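Local atomic coordinates of glutathione S-transferase (Sphingobium chungbukense, PDB entry 6M1T), a protein that binds glutathione and, as a beta-class glutathione S-transferase, probably transfers it to other compounds during detoxification. Residues 3-8 and 25-30; 15-20 and 151-156; 30-35 and 50-55; 128-133 and 168-173. One frame throughout, in Å; residues are numbered along the deposited sequence.

Contact 1: residues 3-8 and 25-30; sequences LFISPG and FDAVKV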
loop_
_atom_site.group_PDB
_atom_site.type_symbol
_atom_site.label_atom_id
_atom_site.label_comp_id
_atom_site.label_asym_id
_atom_site.label_seq_id
_atom_site.Cartn_x
_atom_site.Cartn_y
_atom_site.Cartn_z
ATOM N N LEU A 3 2.030 -20.032 -5.531
ATOM C CA LEU A 3 2.681 -18.730 -5.340
ATOM C C LEU A 3 3.770 -18.519 -6.404
ATOM O O LEU A 3 4.645 -19.371 -6.526
ATOM C CB LEU A 3 3.301 -18.692 -3.940
ATOM C CG LEU A 3 3.941 -17.357 -3.621
ATOM C CD1 LEU A 3 2.888 -16.243 -3.458
ATOM C CD2 LEU A 3 4.813 -17.493 -2.373
ATOM N N PHE A 4 3.705 -17.386 -7.114
ATOM C CA PHE A 4 4.674 -16.979 -8.146
ATOM C C PHE A 4 5.705 -16.091 -7.494
ATOM O O PHE A 4 5.303 -15.099 -6.869
ATOM C CB PHE A 4 3.984 -16.297 -9.333
ATOM C CG PHE A 4 3.092 -17.255 -10.069
ATOM C CD1 PHE A 4 1.821 -17.547 -9.602
ATOM C CD2 PHE A 4 3.562 -17.928 -11.185
ATOM C CE1 PHE A 4 1.017 -18.456 -10.273
ATOM C CE2 PHE A 4 2.753 -18.828 -11.855
ATOM C CZ PHE A 4 1.483 -19.096 -11.396
ATOM N N ILE A 5 6.958 -16.517 -7.592
ATOM C CA ILE A 5 8.101 -15.898 -6.898
ATOM C C ILE A 5 9.222 -15.535 -7.866
ATOM O O ILE A 5 9.339 -16.113 -8.948
ATOM C CB ILE A 5 8.632 -16.818 -5.780
ATOM C CG1 ILE A 5 9.294 -18.097 -6.288
ATOM C CG2 ILE A 5 7.522 -17.116 -4.797
ATOM C CD1 ILE A 5 10.224 -18.724 -5.238
ATOM N N SER A 6 10.100 -14.683 -7.348
ATOM C CA SER A 6 11.491 -14.510 -7.822
ATOM C C SER A 6 12.387 -14.515 -6.578
ATOM O O SER A 6 12.132 -13.787 -5.628
ATOM C CB SER A 6 11.585 -13.237 -8.632
ATOM O OG SER A 6 12.912 -13.098 -9.109
ATOM N N PRO A 7 13.424 -15.374 -6.495
ATOM C CA PRO A 7 14.163 -15.538 -5.234
ATOM C C PRO A 7 14.655 -14.214 -4.669
ATOM O O PRO A 7 15.292 -13.434 -5.383
ATOM C CB PRO A 7 15.342 -16.441 -5.591
ATOM C CG PRO A 7 14.826 -17.201 -6.779
ATOM C CD PRO A 7 13.971 -16.216 -7.567
ATOM N N GLY A 8 14.371 -13.991 -3.397
ATOM C CA GLY A 8 14.883 -12.823 -2.668
ATOM C C GLY A 8 14.017 -11.588 -2.875
ATOM O O GLY A 8 14.256 -10.572 -2.146
ATOM N N PHE A 25 0.956 -25.777 -1.089
ATOM C CA PHE A 25 1.256 -24.794 -2.158
ATOM C C PHE A 25 2.438 -25.254 -3.006
ATOM O O PHE A 25 3.302 -26.056 -2.577
ATOM C CB PHE A 25 1.474 -23.403 -1.534
ATOM C CG PHE A 25 2.815 -23.218 -0.881
ATOM C CD1 PHE A 25 3.037 -23.661 0.404
ATOM C CD2 PHE A 25 3.868 -22.601 -1.557
ATOM C CE1 PHE A 25 4.270 -23.508 1.011
ATOM C CE2 PHE A 25 5.090 -22.389 -0.924
ATOM C CZ PHE A 25 5.313 -22.890 0.333
ATOM N N ASP A 26 2.459 -24.721 -4.218
ATOM C CA ASP A 26 3.601 -24.815 -5.135
ATOM C C ASP A 26 4.244 -23.432 -5.124
ATOM O O ASP A 26 3.499 -22.450 -5.147
ATOM C CB ASP A 26 3.173 -25.225 -6.544
ATOM C CG ASP A 26 2.440 -26.544 -6.586
ATOM O OD1 ASP A 26 2.844 -27.440 -5.829
ATOM O OD2 ASP A 26 1.504 -26.661 -7.391
ATOM N N ALA A 27 5.561 -23.370 -5.093
ATOM C CA ALA A 27 6.317 -22.131 -5.314
ATOM C C ALA A 27 6.844 -22.197 -6.744
ATOM O O ALA A 27 7.655 -23.082 -6.999
ATOM C CB ALA A 27 7.432 -21.991 -4.314
ATOM N N VAL A 28 6.407 -21.292 -7.620
ATOM C CA VAL A 28 6.747 -21.329 -9.069
ATOM C C VAL A 28 7.596 -20.099 -9.394
ATOM O O VAL A 28 7.137 -18.998 -9.115
ATOM C CB VAL A 28 5.427 -21.394 -9.859
ATOM C CG1 VAL A 28 5.632 -21.320 -11.346
ATOM C CG2 VAL A 28 4.672 -22.678 -9.486
ATOM N N LYS A 29 8.805 -20.293 -9.935
ATOM C CA LYS A 29 9.750 -19.194 -10.259
ATOM C C LYS A 29 9.306 -18.485 -11.555
ATOM O O LYS A 29 8.827 -19.134 -12.512
ATOM C CB LYS A 29 11.191 -19.709 -10.323
ATOM C CG LYS A 29 11.735 -20.191 -8.984
ATOM C CD LYS A 29 13.242 -20.471 -8.996
ATOM C CE LYS A 29 13.595 -21.931 -9.177
ATOM N NZ LYS A 29 13.395 -22.696 -7.917
ATOM N N VAL A 30 9.440 -17.169 -11.557
ATOM C CA VAL A 30 9.245 -16.310 -12.756
ATOM C C VAL A 30 10.579 -15.643 -13.088
ATOM O O VAL A 30 11.241 -15.086 -12.163
ATOM C CB VAL A 30 8.166 -15.247 -12.507
ATOM C CG1 VAL A 30 7.901 -14.402 -13.757
ATOM C CG2 VAL A 30 6.880 -15.880 -11.978
#

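Contact 2: residues 15-20 and 151-156; sequences HIALRE and FSVADI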
loop_
_atom_site.group_PDB
_atom_site.type_symbol
_atom_site.label_atom_id
_atom_site.label_comp_id
_atom_site.label_asym_id
_atom_site.label_seq_id
_atom_site.Cartn_x
_atom_site.Cartn_y
_atom_site.Cartn_z
ATOM N N HIS A 15 5.845 -16.387 0.647
ATOM C CA HIS A 15 6.539 -17.711 0.730
ATOM C C HIS A 15 6.686 -18.107 2.210
ATOM O O HIS A 15 6.274 -19.238 2.593
ATOM C CB HIS A 15 7.895 -17.652 0.004
ATOM C CG HIS A 15 8.527 -18.981 -0.246
ATOM N ND1 HIS A 15 9.698 -19.115 -0.981
ATOM C CD2 HIS A 15 8.130 -20.226 0.067
ATOM C CE1 HIS A 15 10.042 -20.403 -1.020
ATOM N NE2 HIS A 15 9.066 -21.110 -0.427
ATOM N N ILE A 16 7.279 -17.246 3.014
ATOM C CA ILE A 16 7.446 -17.500 4.481
ATOM C C ILE A 16 6.063 -17.723 5.138
ATOM O O ILE A 16 5.914 -18.656 5.925
ATOM C CB ILE A 16 8.242 -16.369 5.136
ATOM C CG1 ILE A 16 9.690 -16.404 4.664
ATOM C CG2 ILE A 16 8.116 -16.435 6.659
ATOM C CD1 ILE A 16 10.487 -15.152 4.903
ATOM N N ALA A 17 5.074 -16.890 4.833
ATOM C CA ALA A 17 3.722 -16.929 5.443
ATOM C C ALA A 17 3.042 -18.281 5.192
ATOM O O ALA A 17 2.389 -18.812 6.105
ATOM C CB ALA A 17 2.880 -15.755 4.937
ATOM N N LEU A 18 3.088 -18.794 3.969
ATOM C CA LEU A 18 2.508 -20.113 3.645
ATOM C C LEU A 18 3.214 -21.209 4.459
ATOM O O LEU A 18 2.504 -22.172 4.850
ATOM C CB LEU A 18 2.621 -20.365 2.137
ATOM C CG LEU A 18 1.670 -19.513 1.303
ATOM C CD1 LEU A 18 2.112 -19.483 -0.142
ATOM C CD2 LEU A 18 0.251 -20.016 1.420
ATOM N N ARG A 19 4.529 -21.113 4.628
ATOM C CA ARG A 19 5.301 -22.050 5.498
ATOM C C ARG A 19 4.833 -21.897 6.963
ATOM O O ARG A 19 4.763 -22.924 7.644
ATOM C CB ARG A 19 6.806 -21.847 5.374
ATOM C CG ARG A 19 7.321 -22.312 4.013
ATOM C CD ARG A 19 8.815 -22.265 3.830
ATOM N NE ARG A 19 9.093 -22.607 2.438
ATOM C CZ ARG A 19 9.343 -23.820 1.964
ATOM N NH1 ARG A 19 9.427 -24.853 2.780
ATOM N NH2 ARG A 19 9.510 -23.976 0.666
ATOM N N GLU A 20 4.504 -20.684 7.409
ATOM C CA GLU A 20 4.012 -20.400 8.783
ATOM C C GLU A 20 2.606 -20.979 8.990
ATOM O O GLU A 20 2.263 -21.323 10.161
ATOM C CB GLU A 20 4.108 -18.907 9.107
ATOM C CG GLU A 20 5.516 -18.432 9.402
ATOM C CD GLU A 20 6.048 -18.720 10.824
ATOM O OE1 GLU A 20 5.242 -18.994 11.738
ATOM O OE2 GLU A 20 7.253 -18.633 11.014
ATOM N N PHE A 151 3.767 -12.376 16.556
ATOM C CA PHE A 151 4.395 -12.543 15.230
ATOM C C PHE A 151 3.309 -12.500 14.158
ATOM O O PHE A 151 2.261 -13.210 14.261
ATOM C CB PHE A 151 5.228 -13.814 15.189
ATOM C CG PHE A 151 6.004 -13.942 13.912
ATOM C CD1 PHE A 151 7.079 -13.107 13.658
ATOM C CD2 PHE A 151 5.692 -14.924 12.992
ATOM C CE1 PHE A 151 7.818 -13.235 12.490
ATOM C CE2 PHE A 151 6.417 -15.029 11.807
ATOM C CZ PHE A 151 7.474 -14.188 11.558
ATOM N N SER A 152 3.523 -11.650 13.145
ATOM C CA SER A 152 2.485 -11.352 12.134
ATOM C C SER A 152 3.070 -11.277 10.715
ATOM O O SER A 152 4.280 -11.128 10.544
ATOM C CB SER A 152 1.772 -10.081 12.462
ATOM O OG SER A 152 2.497 -8.972 11.989
ATOM N N VAL A 153 2.185 -11.287 9.729
ATOM C CA VAL A 153 2.615 -11.084 8.314
ATOM C C VAL A 153 3.338 -9.738 8.171
ATOM O O VAL A 153 4.167 -9.611 7.264
ATOM C CB VAL A 153 1.446 -11.230 7.338
ATOM C CG1 VAL A 153 1.075 -12.696 7.226
ATOM C CG2 VAL A 153 0.232 -10.372 7.722
ATOM N N ALA A 154 3.108 -8.769 9.058
ATOM C CA ALA A 154 3.798 -7.463 8.967
ATOM C C ALA A 154 5.258 -7.668 9.335
ATOM O O ALA A 154 6.108 -7.043 8.699
ATOM C CB ALA A 154 3.128 -6.419 9.836
ATOM N N ASP A 155 5.562 -8.501 10.338
ATOM C CA ASP A 155 6.979 -8.822 10.678
ATOM C C ASP A 155 7.597 -9.573 9.477
ATOM O O ASP A 155 8.751 -9.361 9.135
ATOM C CB ASP A 155 7.087 -9.708 11.931
ATOM C CG ASP A 155 6.527 -9.068 13.202
ATOM O OD1 ASP A 155 7.061 -8.050 13.611
ATOM O OD2 ASP A 155 5.537 -9.562 13.719
ATOM N N ILE A 156 6.868 -10.514 8.903
ATOM C CA ILE A 156 7.414 -11.298 7.759
ATOM C C ILE A 156 7.787 -10.321 6.632
ATOM O O ILE A 156 8.854 -10.400 6.070
ATOM C CB ILE A 156 6.424 -12.362 7.287
ATOM C CG1 ILE A 156 6.171 -13.450 8.350
ATOM C CG2 ILE A 156 6.998 -12.941 5.985
ATOM C CD1 ILE A 156 5.049 -14.420 7.962
#

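Contact 3: residues 30-35 and 50-55; sequences VDLATR and GKVPAL. With GSH (glutathione), chain C.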
loop_
_atom_site.group_PDB
_atom_site.type_symbol
_atom_site.label_atom_id
_atom_site.label_comp_id
_atom_site.label_asym_id
_atom_site.label_seq_id
_atom_site.Cartn_x
_atom_site.Cartn_y
_atom_site.Cartn_z
ATOM N N VAL A 30 9.440 -17.169 -11.557
ATOM C CA VAL A 30 9.245 -16.310 -12.756
ATOM C C VAL A 30 10.579 -15.643 -13.088
ATOM O O VAL A 30 11.241 -15.086 -12.163
ATOM C CB VAL A 30 8.166 -15.247 -12.507
ATOM C CG1 VAL A 30 7.901 -14.402 -13.757
ATOM C CG2 VAL A 30 6.880 -15.880 -11.978
ATOM N N ASP A 31 10.872 -15.566 -14.380
ATOM C CA ASP A 31 11.992 -14.766 -14.925
ATOM C C ASP A 31 11.425 -13.371 -15.119
ATOM O O ASP A 31 10.525 -13.230 -15.942
ATOM C CB ASP A 31 12.531 -15.347 -16.245
ATOM C CG ASP A 31 13.763 -14.595 -16.739
ATOM O OD1 ASP A 31 13.766 -13.316 -16.636
ATOM O OD2 ASP A 31 14.749 -15.274 -17.164
ATOM N N LEU A 32 11.826 -12.422 -14.293
ATOM C CA LEU A 32 11.167 -11.074 -14.268
ATOM C C LEU A 32 11.543 -10.288 -15.542
ATOM O O LEU A 32 10.772 -9.386 -15.946
ATOM C CB LEU A 32 11.585 -10.381 -12.970
ATOM C CG LEU A 32 10.892 -10.921 -11.719
ATOM C CD1 LEU A 32 11.315 -10.108 -10.515
ATOM C CD2 LEU A 32 9.359 -10.956 -11.900
ATOM N N ALA A 33 12.631 -10.684 -16.215
ATOM C CA ALA A 33 13.205 -9.983 -17.383
ATOM C C ALA A 33 12.377 -10.341 -18.602
ATOM O O ALA A 33 12.086 -9.429 -19.343
ATOM C CB ALA A 33 14.675 -10.316 -17.518
ATOM N N THR A 34 11.953 -11.610 -18.754
ATOM C CA THR A 34 11.147 -12.137 -19.880
ATOM C C THR A 34 9.679 -12.278 -19.508
ATOM O O THR A 34 8.899 -12.571 -20.393
ATOM C CB THR A 34 11.685 -13.493 -20.357
ATOM O OG1 THR A 34 11.407 -14.479 -19.356
ATOM C CG2 THR A 34 13.171 -13.443 -20.619
ATOM N N ARG A 35 9.307 -12.109 -18.226
ATOM C CA ARG A 35 7.936 -12.381 -17.738
ATOM C C ARG A 35 7.503 -13.794 -18.136
ATOM O O ARG A 35 6.319 -13.972 -18.518
ATOM C CB ARG A 35 6.898 -11.377 -18.265
ATOM C CG ARG A 35 6.823 -10.081 -17.465
ATOM C CD ARG A 35 8.030 -9.202 -17.648
ATOM N NE ARG A 35 8.020 -7.907 -16.981
ATOM C CZ ARG A 35 8.129 -6.722 -17.592
ATOM N NH1 ARG A 35 8.171 -6.621 -18.913
ATOM N NH2 ARG A 35 8.170 -5.618 -16.867
ATOM N N GLY A 50 2.989 -8.119 -14.613
ATOM C CA GLY A 50 4.269 -8.843 -14.703
ATOM C C GLY A 50 5.000 -8.906 -13.358
ATOM O O GLY A 50 6.165 -9.303 -13.339
ATOM N N LYS A 51 4.379 -8.529 -12.257
ATOM C CA LYS A 51 5.123 -8.435 -10.966
ATOM C C LYS A 51 4.831 -9.646 -10.064
ATOM O O LYS A 51 3.722 -10.240 -10.108
ATOM C CB LYS A 51 4.768 -7.144 -10.243
ATOM C CG LYS A 51 5.159 -5.867 -10.973
ATOM C CD LYS A 51 4.572 -4.655 -10.322
ATOM C CE LYS A 51 5.110 -3.375 -10.904
ATOM N NZ LYS A 51 6.334 -3.010 -10.183
ATOM N N VAL A 52 5.807 -9.953 -9.201
ATOM C CA VAL A 52 5.642 -10.973 -8.127
ATOM C C VAL A 52 5.494 -10.198 -6.829
ATOM O O VAL A 52 6.018 -9.101 -6.721
ATOM C CB VAL A 52 6.787 -11.999 -8.098
ATOM C CG1 VAL A 52 6.699 -12.920 -9.303
ATOM C CG2 VAL A 52 8.187 -11.385 -7.947
ATOM N N PRO A 53 4.771 -10.718 -5.816
ATOM C CA PRO A 53 4.106 -12.029 -5.902
ATOM C C PRO A 53 2.764 -12.014 -6.642
ATOM O O PRO A 53 2.123 -10.974 -6.685
ATOM C CB PRO A 53 3.797 -12.387 -4.437
ATOM C CG PRO A 53 3.648 -11.018 -3.772
ATOM C CD PRO A 53 4.607 -10.088 -4.489
ATOM N N ALA A 54 2.324 -13.189 -7.052
ATOM C CA ALA A 54 0.919 -13.460 -7.424
ATOM C C ALA A 54 0.556 -14.802 -6.795
ATOM O O ALA A 54 1.441 -15.685 -6.710
ATOM C CB ALA A 54 0.748 -13.481 -8.907
ATOM N N LEU A 55 -0.654 -14.905 -6.275
ATOM C CA LEU A 55 -1.151 -16.124 -5.617
ATOM C C LEU A 55 -2.376 -16.650 -6.351
ATOM O O LEU A 55 -3.374 -15.919 -6.357
ATOM C CB LEU A 55 -1.506 -15.814 -4.174
ATOM C CG LEU A 55 -2.002 -17.044 -3.418
ATOM C CD1 LEU A 55 -0.859 -18.034 -3.199
ATOM C CD2 LEU A 55 -2.561 -16.634 -2.074
HETATM N N1 GSH C . 2.804 -3.307 -5.062
HETATM C CA1 GSH C . 3.248 -4.679 -5.370
HETATM C C1 GSH C . 3.025 -5.587 -4.153
HETATM O O11 GSH C . 2.996 -5.023 -3.051
HETATM O O12 GSH C . 2.894 -6.838 -4.378
HETATM C CB1 GSH C . 4.729 -4.615 -5.755
HETATM C CG1 GSH C . 5.260 -5.860 -6.411
HETATM C CD1 GSH C . 6.669 -5.604 -6.940
HETATM O OE1 GSH C . 7.102 -4.469 -7.180
HETATM N N2 GSH C . 7.390 -6.690 -7.184
HETATM C CA2 GSH C . 8.720 -6.711 -7.758
HETATM C C2 GSH C . 8.696 -7.115 -9.222
HETATM O O2 GSH C . 8.053 -8.104 -9.576
HETATM C CB2 GSH C . 9.658 -7.626 -6.973
HETATM S SG2 GSH C . 10.129 -6.967 -5.343
HETATM N N3 GSH C . 9.323 -6.310 -10.061
HETATM C CA3 GSH C . 9.418 -6.580 -11.474
HETATM C C3 GSH C . 8.926 -5.413 -12.335
HETATM O O31 GSH C . 8.318 -4.486 -11.763
HETATM O O32 GSH C . 9.141 -5.482 -13.564
#

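Contact 4: residues 128-133 and 168-173; sequences AVKNHL and VGIDMS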
loop_
_atom_site.group_PDB
_atom_site.type_symbol
_atom_site.label_atom_id
_atom_site.label_comp_id
_atom_site.label_asym_id
_atom_site.label_seq_id
_atom_site.Cartn_x
_atom_site.Cartn_y
_atom_site.Cartn_z
ATOM N N ALA A 128 16.656 8.220 1.767
ATOM C CA ALA A 128 15.256 7.891 2.109
ATOM C C ALA A 128 15.224 6.548 2.843
ATOM O O ALA A 128 14.523 6.446 3.829
ATOM C CB ALA A 128 14.402 7.871 0.867
ATOM N N VAL A 129 15.954 5.558 2.350
ATOM C CA VAL A 129 15.997 4.199 2.963
ATOM C C VAL A 129 16.614 4.298 4.365
ATOM O O VAL A 129 15.999 3.758 5.327
ATOM C CB VAL A 129 16.762 3.207 2.084
ATOM C CG1 VAL A 129 17.079 1.951 2.882
ATOM C CG2 VAL A 129 15.974 2.910 0.802
ATOM N N LYS A 130 17.744 5.004 4.509
ATOM C CA LYS A 130 18.448 5.140 5.821
ATOM C C LYS A 130 17.545 5.870 6.816
ATOM O O LYS A 130 17.514 5.456 8.002
ATOM C CB LYS A 130 19.826 5.776 5.599
ATOM C CG LYS A 130 20.778 4.861 4.843
ATOM C CD LYS A 130 22.252 5.190 4.973
ATOM C CE LYS A 130 22.720 6.196 3.948
ATOM N NZ LYS A 130 24.162 6.492 4.104
ATOM N N ASN A 131 16.740 6.837 6.355
ATOM C CA ASN A 131 15.716 7.528 7.187
ATOM C C ASN A 131 14.653 6.549 7.708
ATOM O O ASN A 131 14.256 6.593 8.925
ATOM C CB ASN A 131 15.011 8.635 6.400
ATOM C CG ASN A 131 15.767 9.947 6.371
ATOM O OD1 ASN A 131 15.285 10.919 5.789
ATOM N ND2 ASN A 131 16.950 9.987 6.969
ATOM N N HIS A 132 14.101 5.735 6.808
ATOM C CA HIS A 132 13.105 4.700 7.147
ATOM C C HIS A 132 13.708 3.742 8.184
ATOM O O HIS A 132 12.976 3.332 9.095
ATOM C CB HIS A 132 12.665 3.968 5.862
ATOM C CG HIS A 132 11.603 4.704 5.116
ATOM N ND1 HIS A 132 10.424 5.084 5.720
ATOM C CD2 HIS A 132 11.485 5.065 3.814
ATOM C CE1 HIS A 132 9.627 5.671 4.838
ATOM N NE2 HIS A 132 10.244 5.682 3.673
ATOM N N LEU A 133 14.950 3.346 7.977
ATOM C CA LEU A 133 15.641 2.338 8.811
ATOM C C LEU A 133 15.800 2.937 10.243
ATOM O O LEU A 133 15.503 2.233 11.202
ATOM C CB LEU A 133 16.980 1.976 8.155
ATOM C CG LEU A 133 16.964 1.064 6.914
ATOM C CD1 LEU A 133 18.316 0.967 6.238
ATOM C CD2 LEU A 133 16.448 -0.325 7.228
ATOM N N VAL A 168 22.513 -3.040 -1.538
ATOM C CA VAL A 168 22.600 -1.702 -2.191
ATOM C C VAL A 168 23.434 -0.775 -1.312
ATOM O O VAL A 168 23.113 0.398 -1.234
ATOM C CB VAL A 168 21.206 -1.133 -2.505
ATOM C CG1 VAL A 168 20.533 -1.958 -3.582
ATOM C CG2 VAL A 168 20.336 -1.037 -1.248
ATOM N N GLY A 169 24.466 -1.322 -0.663
ATOM C CA GLY A 169 25.595 -0.558 -0.098
ATOM C C GLY A 169 25.256 0.125 1.207
ATOM O O GLY A 169 25.892 1.114 1.497
ATOM N N ILE A 170 24.320 -0.405 1.993
ATOM C CA ILE A 170 23.877 0.212 3.269
ATOM C C ILE A 170 24.296 -0.727 4.400
ATOM O O ILE A 170 23.932 -1.911 4.360
ATOM C CB ILE A 170 22.354 0.476 3.245
ATOM C CG1 ILE A 170 21.999 1.564 2.232
ATOM C CG2 ILE A 170 21.803 0.789 4.625
ATOM C CD1 ILE A 170 20.498 1.831 2.097
ATOM N N ASP A 171 25.035 -0.221 5.382
ATOM C CA ASP A 171 25.569 -1.046 6.492
ATOM C C ASP A 171 24.505 -1.147 7.582
ATOM O O ASP A 171 24.210 -0.123 8.212
ATOM C CB ASP A 171 26.870 -0.439 7.037
ATOM C CG ASP A 171 27.335 -1.081 8.331
ATOM O OD1 ASP A 171 26.542 -1.833 8.939
ATOM O OD2 ASP A 171 28.494 -0.830 8.720
ATOM N N MET A 172 23.986 -2.345 7.849
ATOM C CA MET A 172 22.870 -2.523 8.811
ATOM C C MET A 172 23.386 -2.520 10.266
ATOM O O MET A 172 22.529 -2.537 11.181
ATOM C CB MET A 172 22.070 -3.794 8.509
ATOM C CG MET A 172 21.317 -3.734 7.183
ATOM S SD MET A 172 19.985 -2.538 7.300
ATOM C CE MET A 172 18.850 -3.434 8.346
ATOM N N SER A 173 24.698 -2.355 10.497
ATOM C CA SER A 173 25.276 -2.137 11.862
ATOM C C SER A 173 24.678 -0.895 12.550
ATOM O O SER A 173 24.467 -0.933 13.792
ATOM C CB SER A 173 26.792 -2.054 11.831
ATOM O OG SER A 173 27.334 -3.357 11.811
#

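Contact 1: residues 3-8 and 25-30
The ring of Phe4 is flanked by two valines of strand 26-31. Val30 CG2 sits at the ring edge, close to its plane, and comes within 3.9 Å of Phe4 CB; Val28 CG1 arrives obliquely, 3.8 Å from Phe4 CE2. The ring of Phe43, from a loop outside both strands, also meets that of Phe4, with their planes at about 40°. Phe4 and Val28 are bridge partners and run side by side in the same direction, and with CG1 trans to the backbone N (chi1 175°) the valine brings this methyl to the CD2-CE2 side of the ring. The other face of the sheet carries Leu3, Ile5, Ala27 and Lys29. Here Ile5 CG1 runs 4.2 Å from Lys29 CG, and Leu3 packs on helix 12-21.

The two strands are parallel and bound in regular register. Leu3 N donates to Asp26 O and Ile5 N to Val28 O, while Leu3 O accepts from Val28 N at 2.8 Å and Ile5 O from Val30 N at 2.8 Å. They are the first and last elements of the beta-alpha-beta unit that opens the thioredoxin-like domain. The chemistry is thus divided: four main-chain bonds fix the register, whereas the apolar side chains give each face its neighbours, helix 12-21 beside Leu3, and loop residues with Val37 of strand 36-37 beside Phe4.

Contact 2: residues 15-20 and 151-156
Glu20 OE2 is gripped from the end of the chain, by a salt bridge from Arg188 NE and a hydrogen bond with Ser190 OG, while it rests 3.8 Å from Phe151 CE2 across the contact. The Glu20 and Phe151 side chains cross at about a right angle, with the carboxylate and ring planes 54° apart, and a bend at chi2 (-80°) folds the carboxylate there. Arg188 also makes a cation-pi contact with Phe151, so one guanidinium serves both residues and probably favours the charged carboxylate.

Helix 153-162 starts with a capping box. Ser152 OG accepts from Ala154 N at 3.0 Å, and Asp155 OD2 accepts in return from Ser152 N at 3.0 Å, through its lone pair anti to OD1. Asp155 OD1 is hydrogen-bonded to Tyr146 N and Tyr181 OH, which probably limits the rotation of the carboxylate. Phe151, just before the cap, touches Ile156 in the first turn (Phe151 CZ to Ile156 CG1, 3.5 Å), as in a hydrophobic staple; such a staple with a capping box is a known feature of this helix in glutathione S-transferases.

Ile156 is the main apolar bridge to helix 12-21, joining the C-terminal helical domain to the thioredoxin-like one. It and Ile16 slide past each other in opposite directions, with their CG2 methyls 3.7 Å apart. Ile156 CD1 reaches on to Ala17 CA at 3.8 Å, and beside it Ala17 CB faces Val153 CG1 at 4.2 Å.

Contact 3: residues 30-35 and 50-55
Arg35 and Gly50 bring the two backbones nearest, CA to CA 5.9 Å, whereas Val30 and Val52 stand 7.9 Å apart by the same measure and no hydrogen bond joins the segments. Gly50 has positive phi (82°), and a side chain there would press on Arg35 CG. Leu32 CD2 leans over Gly50 O, which is buried without a partner, and reaches Val52 CG2 at 4.1 Å; Val52 CG1 meets Val30 CG2 at 4.0 Å.

Glutathione lies along this wall. Val52 N donates to its cysteinyl carbonyl O2 at 2.9 Å, and Val52 O accepts from its N2 at 2.8 Å, so the two main chains pair like strands. Lys51 NZ bonds glycyl carboxylate oxygen O31 at 2.9 Å and, weakly, OE1; Arg35 NH2 gives the other oxygen, O32, a weak bond. A methionine in place of Lys51 would probably strip the carboxylate of its short charged bond and leave the weak one from Arg35. A backbone-paired residue ahead of a cis-proline, here Val52 before Pro53, is the hallmark of the thioredoxin-fold glutathione site.

Contact 4: residues 128-133 and 168-173
The loop between helices 153-162 and 176-186 folds back onto helix 119-139 in the all-helical C-terminal domain, with Ile170 and Met172 packed against Val129, Lys130 and Leu133. Val129 and Leu133 stand about one turn apart on the helix and face the loop from the same flank. Ile170 reaches the first of them with its far end: CD1 lies 3.5 Å from Val129 CG1, a close methyl contact, and is also covered by the aliphatic stem of Lys130, whose CG is 4.1 Å away. The other branch of Ile170 serves Leu133. With CG1 pointing away from the carbonyl carbon (chi1 -68°), CG2 is left to meet Leu133 CD1 at 3.8 Å.

Leu133 also holds Met172, the two side chains crossing at about a right angle. Its CD1 is 4.0 Å from Met172 SD and its CD2 is 4.1 Å from Met172 CE, both methyls thus bearing on the thioether. Bends at chi2 (-69°) and chi3 (-73°) curl the methionine back toward the helix. On the inner side Leu133 touches Phe105 of helix 89-108, and Val129 touches Ala108 there. An alanine at Leu133 is likely to open a gap between Ile170 and Met172 and set the thioether free to turn.

Met172 also contacts the bound cysteine. Since no hydrogen bond crosses between helix and loop, the loop's hold on the helix rests on dispersion and exclusion of water, and the same apolar grip probably helps to place Met172 at the cysteine pocket.

In the fold
From the N terminus, contact 1 closes the first short loop, in which strand 2-5, helix 12-21 and strand 26-31 form one unit. Contact 3 follows in series, shares Val30 with it, and returns the chain to the same sheet beside strand 2-5. Helix 12-21, inside the loop of contact 1, is one end of contact 2, so these two cross; contact 2 spans 130 residues, encloses contact 3 and ties the thioredoxin-like domain to the helical one. Contact 4 crosses contact 2 in turn, closing a loop around helix 153-162 within the helical domain. It lies about 26 Å, centre to centre, from contact 3 at the glutathione site.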